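Local coordinates for protein putative NADH-depentdent flavin oxidoreductase (Cupriavidus metallidurans, PDB 5OCS) that probably reduces activated carbon-carbon double bonds with electrons from a nicotinamide cofactor, as an FMN-dependent ene-reductase of the Old Yellow Enzyme family, at residues Asn33-Leu47 and Ala81-Ile95. Residues are numbered along the deposited sequence; the frame is centred on the assembly and turned at random.
Sequences NATDWHMIHLGQMAL and ALGRVLGAVRNHSPI
V85 and V89 of helix 76-92 pack against helix 36-46 in an apolar contact between the first two successive helices on the outside of the eight-stranded TIM barrel. The helices run roughly the same way, as the repeated beta-alpha order of the barrel demands, with short-segment axes 9.2 Å apart at their closest and crossing at -32°. V85 works with both branches: CG1 lies 3.7 Å from H38 O and also meets L42 CD1, the L42 and V85 side chains crossing at about a right angle, while CG2 faces the M39 backbone and H38 CB. One turn on, V89 CG1 sits 3.7 Å from A46 CB. M39, in one of its two conformers, starts with CG anti to its backbone N and then bends twice, which carries SD and CE over A88 CB, though the close approach of SD is doubtful. A34 and A81 meet through small side chains, A81 CB resting 3.5 Å from A34 O. At the far end S93 OG donates to A46 O (2.6 Å) from above the carbonyl plane and accepts from I95 N, an ST turn. On the barrel side, L42 touches I55 of strand 52-59 and V89 touches V97 of strand 96-102; H92 bonds to D36 of the second subunit. Dispersion packing thus probably carries most of the interface, while the serine hydroxyl fixes the loop after helix 76-92 against A46.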
# COMPACT_ATOMS: atom_id res chain seq x y z
N ASN D 33 -0.81 -16.39 -13.46
CA ASN D 33 0.37 -15.84 -12.83
C ASN D 33 0.17 -14.48 -12.17
O ASN D 33 -0.30 -13.52 -12.79
CB ASN D 33 1.50 -15.67 -13.87
CG ASN D 33 1.92 -16.96 -14.50
OD1 ASN D 33 2.05 -17.98 -13.86
ND2 ASN D 33 2.14 -16.92 -15.79
N ALA D 34 0.57 -14.39 -10.91
CA ALA D 34 0.62 -13.13 -10.22
C ALA D 34 1.49 -12.15 -10.98
O ALA D 34 2.47 -12.54 -11.63
CB ALA D 34 1.14 -13.30 -8.80
N THR D 35 1.11 -10.89 -10.90
CA THR D 35 1.79 -9.79 -11.60
C THR D 35 2.30 -8.77 -10.60
O THR D 35 2.16 -8.95 -9.39
CB THR D 35 0.85 -9.11 -12.61
OG1 THR D 35 -0.24 -8.48 -11.89
CG2 THR D 35 0.28 -10.12 -13.58
N ASP D 36 2.85 -7.69 -11.10
CA ASP D 36 3.32 -6.62 -10.24
C ASP D 36 2.19 -6.07 -9.37
O ASP D 36 2.43 -5.65 -8.24
CB ASP D 36 4.01 -5.48 -11.02
CG ASP D 36 3.16 -4.86 -12.18
OD1 ASP D 36 1.92 -5.12 -12.37
OD2 ASP D 36 3.77 -4.03 -12.96
N TRP D 37 0.96 -6.13 -9.87
CA TRP D 37 -0.19 -5.69 -9.06
C TRP D 37 -0.24 -6.46 -7.74
O TRP D 37 -0.51 -5.86 -6.69
CB TRP D 37 -1.51 -5.90 -9.81
CG TRP D 37 -2.67 -5.54 -8.93
CD1 TRP D 37 -3.50 -6.40 -8.27
CD2 TRP D 37 -3.03 -4.24 -8.50
NE1 TRP D 37 -4.38 -5.70 -7.50
CE2 TRP D 37 -4.11 -4.37 -7.62
CE3 TRP D 37 -2.55 -2.97 -8.79
CZ2 TRP D 37 -4.72 -3.29 -7.05
CZ3 TRP D 37 -3.19 -1.88 -8.23
CH2 TRP D 37 -4.25 -2.05 -7.36
N HIS D 38 -0.05 -7.77 -7.78
CA HIS D 38 -0.16 -8.58 -6.58
C HIS D 38 0.91 -8.23 -5.58
O HIS D 38 0.64 -8.23 -4.38
CB HIS D 38 -0.14 -10.07 -6.86
CG HIS D 38 -1.34 -10.52 -7.61
ND1 HIS D 38 -1.40 -10.51 -8.97
CD2 HIS D 38 -2.56 -10.92 -7.18
CE1 HIS D 38 -2.60 -10.90 -9.37
NE2 HIS D 38 -3.31 -11.18 -8.29
N MET D 39 2.11 -7.93 -6.04
CA MET D 39 3.16 -7.39 -5.16
C MET D 39 2.70 -6.14 -4.41
O MET D 39 2.82 -6.03 -3.19
CB MET D 39 4.40 -7.06 -6.02
CG MET D 39 5.57 -6.48 -5.24
SD MET D 39 6.28 -7.67 -4.09
CE MET D 39 7.13 -8.76 -5.24
N ILE D 40 2.20 -5.17 -5.16
CA ILE D 40 1.75 -3.88 -4.58
C ILE D 40 0.54 -4.07 -3.64
O ILE D 40 0.52 -3.58 -2.49
CB ILE D 40 1.35 -2.90 -5.72
CG1 ILE D 40 2.59 -2.62 -6.59
CG2 ILE D 40 0.76 -1.62 -5.12
CD1 ILE D 40 2.37 -1.86 -7.89
N HIS D 41 -0.41 -4.86 -4.10
CA HIS D 41 -1.65 -5.08 -3.34
C HIS D 41 -1.49 -5.94 -2.11
O HIS D 41 -1.88 -5.55 -0.99
CB HIS D 41 -2.68 -5.68 -4.29
CG HIS D 41 -3.94 -6.11 -3.62
ND1 HIS D 41 -4.82 -5.22 -3.05
CD2 HIS D 41 -4.44 -7.35 -3.39
CE1 HIS D 41 -5.84 -5.89 -2.53
NE2 HIS D 41 -5.61 -7.18 -2.70
N LEU D 42 -0.92 -7.13 -2.30
CA LEU D 42 -0.68 -8.03 -1.17
C LEU D 42 0.37 -7.47 -0.24
O LEU D 42 0.28 -7.64 0.99
CB LEU D 42 -0.34 -9.46 -1.67
CG LEU D 42 -1.51 -10.20 -2.32
CD1 LEU D 42 -1.04 -11.56 -2.79
CD2 LEU D 42 -2.73 -10.37 -1.40
N GLY D 43 1.34 -6.74 -0.79
CA GLY D 43 2.29 -6.04 0.10
C GLY D 43 1.60 -5.05 1.05
O GLY D 43 1.83 -5.09 2.29
N GLN D 44 0.70 -4.20 0.51
CA GLN D 44 -0.11 -3.31 1.38
C GLN D 44 -0.90 -4.08 2.40
O GLN D 44 -0.93 -3.73 3.57
CB GLN D 44 -1.21 -2.54 0.61
CG GLN D 44 -0.70 -1.47 -0.25
CD GLN D 44 -1.81 -1.01 -1.18
OE1 GLN D 44 -2.75 -0.31 -0.76
NE2 GLN D 44 -1.74 -1.43 -2.44
N MET D 45 -1.64 -5.06 1.92
CA MET D 45 -2.48 -5.82 2.83
C MET D 45 -1.66 -6.43 3.97
O MET D 45 -2.06 -6.37 5.13
CB MET D 45 -3.23 -6.91 2.05
CG MET D 45 -4.29 -6.45 1.08
SD MET D 45 -5.62 -5.41 1.71
CE MET D 45 -5.04 -3.79 1.41
N ALA D 46 -0.49 -6.99 3.62
CA ALA D 46 0.36 -7.66 4.58
C ALA D 46 0.97 -6.72 5.62
O ALA D 46 1.39 -7.20 6.68
CB ALA D 46 1.47 -8.46 3.88
N LEU D 47 1.04 -5.41 5.32
CA LEU D 47 1.58 -4.40 6.22
C LEU D 47 0.55 -3.62 7.01
O LEU D 47 0.88 -2.64 7.69
CB LEU D 47 2.46 -3.45 5.38
CG LEU D 47 3.67 -4.23 4.80
CD1 LEU D 47 4.46 -3.38 3.81
CD2 LEU D 47 4.63 -4.80 5.82
N ALA D 81 5.49 -17.25 -9.70
CA ALA D 81 4.98 -15.86 -9.68
C ALA D 81 4.42 -15.49 -8.31
O ALA D 81 4.72 -14.44 -7.75
CB ALA D 81 3.91 -15.65 -10.76
N LEU D 82 3.65 -16.39 -7.73
CA LEU D 82 3.16 -16.15 -6.36
C LEU D 82 4.29 -16.16 -5.31
O LEU D 82 4.29 -15.34 -4.39
CB LEU D 82 2.05 -17.14 -6.03
CG LEU D 82 1.24 -16.91 -4.75
CD1 LEU D 82 0.64 -15.52 -4.65
CD2 LEU D 82 0.15 -17.97 -4.69
N GLY D 83 5.26 -17.05 -5.49
CA GLY D 83 6.43 -17.13 -4.62
C GLY D 83 7.21 -15.82 -4.58
O GLY D 83 7.70 -15.43 -3.48
N ARG D 84 7.31 -15.12 -5.72
CA ARG D 84 7.99 -13.81 -5.74
C ARG D 84 7.28 -12.79 -4.86
O ARG D 84 7.92 -12.08 -4.08
CB ARG D 84 8.12 -13.26 -7.15
CG ARG D 84 9.15 -14.01 -7.98
CD ARG D 84 9.44 -13.29 -9.33
NE ARG D 84 8.43 -13.58 -10.35
CZ ARG D 84 8.38 -14.69 -11.11
NH1 ARG D 84 7.40 -14.83 -11.98
NH2 ARG D 84 9.29 -15.68 -11.00
N VAL D 85 5.97 -12.77 -4.94
CA VAL D 85 5.15 -11.90 -4.08
C VAL D 85 5.30 -12.28 -2.62
O VAL D 85 5.54 -11.41 -1.76
CB VAL D 85 3.66 -11.95 -4.49
CG1 VAL D 85 2.83 -11.09 -3.56
CG2 VAL D 85 3.48 -11.43 -5.91
N LEU D 86 5.15 -13.57 -2.32
CA LEU D 86 5.28 -14.00 -0.92
C LEU D 86 6.64 -13.68 -0.32
O LEU D 86 6.75 -13.36 0.84
CB LEU D 86 5.02 -15.52 -0.77
CG LEU D 86 3.61 -15.95 -1.07
CD1 LEU D 86 3.54 -17.46 -1.28
CD2 LEU D 86 2.67 -15.52 0.07
N GLY D 87 7.70 -13.79 -1.11
CA GLY D 87 9.04 -13.54 -0.57
C GLY D 87 9.22 -12.09 -0.11
O GLY D 87 9.88 -11.82 0.92
N ALA D 88 8.60 -11.18 -0.84
CA ALA D 88 8.59 -9.76 -0.47
C ALA D 88 7.78 -9.56 0.81
O ALA D 88 8.16 -8.83 1.73
CB ALA D 88 7.96 -8.97 -1.56
N VAL D 89 6.62 -10.19 0.85
CA VAL D 89 5.85 -10.17 2.09
C VAL D 89 6.67 -10.64 3.29
O VAL D 89 6.71 -9.97 4.33
CB VAL D 89 4.53 -10.94 1.98
CG1 VAL D 89 3.87 -11.16 3.35
CG2 VAL D 89 3.59 -10.22 1.02
N ARG D 90 7.30 -11.80 3.17
CA ARG D 90 8.11 -12.33 4.25
C ARG D 90 9.30 -11.47 4.69
O ARG D 90 9.67 -11.47 5.88
CB ARG D 90 8.58 -13.75 3.96
CG ARG D 90 7.51 -14.78 3.64
CD ARG D 90 6.32 -14.81 4.56
NE ARG D 90 5.47 -15.99 4.31
CZ ARG D 90 4.43 -16.32 5.08
NH1 ARG D 90 4.05 -15.52 6.08
NH2 ARG D 90 3.74 -17.43 4.85
N ASN D 91 9.84 -10.71 3.77
CA ASN D 91 10.91 -9.76 4.10
C ASN D 91 10.46 -8.64 4.98
O ASN D 91 11.30 -8.06 5.65
CB ASN D 91 11.52 -9.19 2.79
CG ASN D 91 12.57 -10.09 2.21
OD1 ASN D 91 13.22 -10.84 2.94
ND2 ASN D 91 12.79 -9.98 0.91
N HIS D 92 9.15 -8.36 5.03
CA HIS D 92 8.65 -7.12 5.64
C HIS D 92 7.56 -7.25 6.68
O HIS D 92 7.39 -6.32 7.46
CB HIS D 92 8.20 -6.17 4.54
CG HIS D 92 9.32 -5.76 3.66
ND1 HIS D 92 10.35 -4.99 4.14
CD2 HIS D 92 9.63 -6.08 2.39
CE1 HIS D 92 11.25 -4.84 3.17
NE2 HIS D 92 10.82 -5.49 2.10
N SER D 93 6.87 -8.38 6.73
CA SER D 93 5.68 -8.50 7.56
C SER D 93 5.65 -9.74 8.44
O SER D 93 6.07 -10.80 8.03
CB SER D 93 4.44 -8.51 6.69
OG SER D 93 3.28 -8.83 7.43
N PRO D 94 5.06 -9.63 9.65
CA PRO D 94 4.85 -10.83 10.48
C PRO D 94 3.47 -11.48 10.28
O PRO D 94 3.18 -12.45 10.92
CB PRO D 94 4.89 -10.25 11.90
CG PRO D 94 4.30 -8.92 11.75
CD PRO D 94 4.66 -8.40 10.37
N ILE D 95 2.64 -10.96 9.38
CA ILE D 95 1.29 -11.44 9.23
C ILE D 95 1.23 -12.91 8.83
O ILE D 95 2.13 -13.46 8.19
CB ILE D 95 0.51 -10.57 8.19
CG1 ILE D 95 -1.00 -10.65 8.43
CG2 ILE D 95 0.91 -10.95 6.76
CD1 ILE D 95 -1.80 -9.60 7.70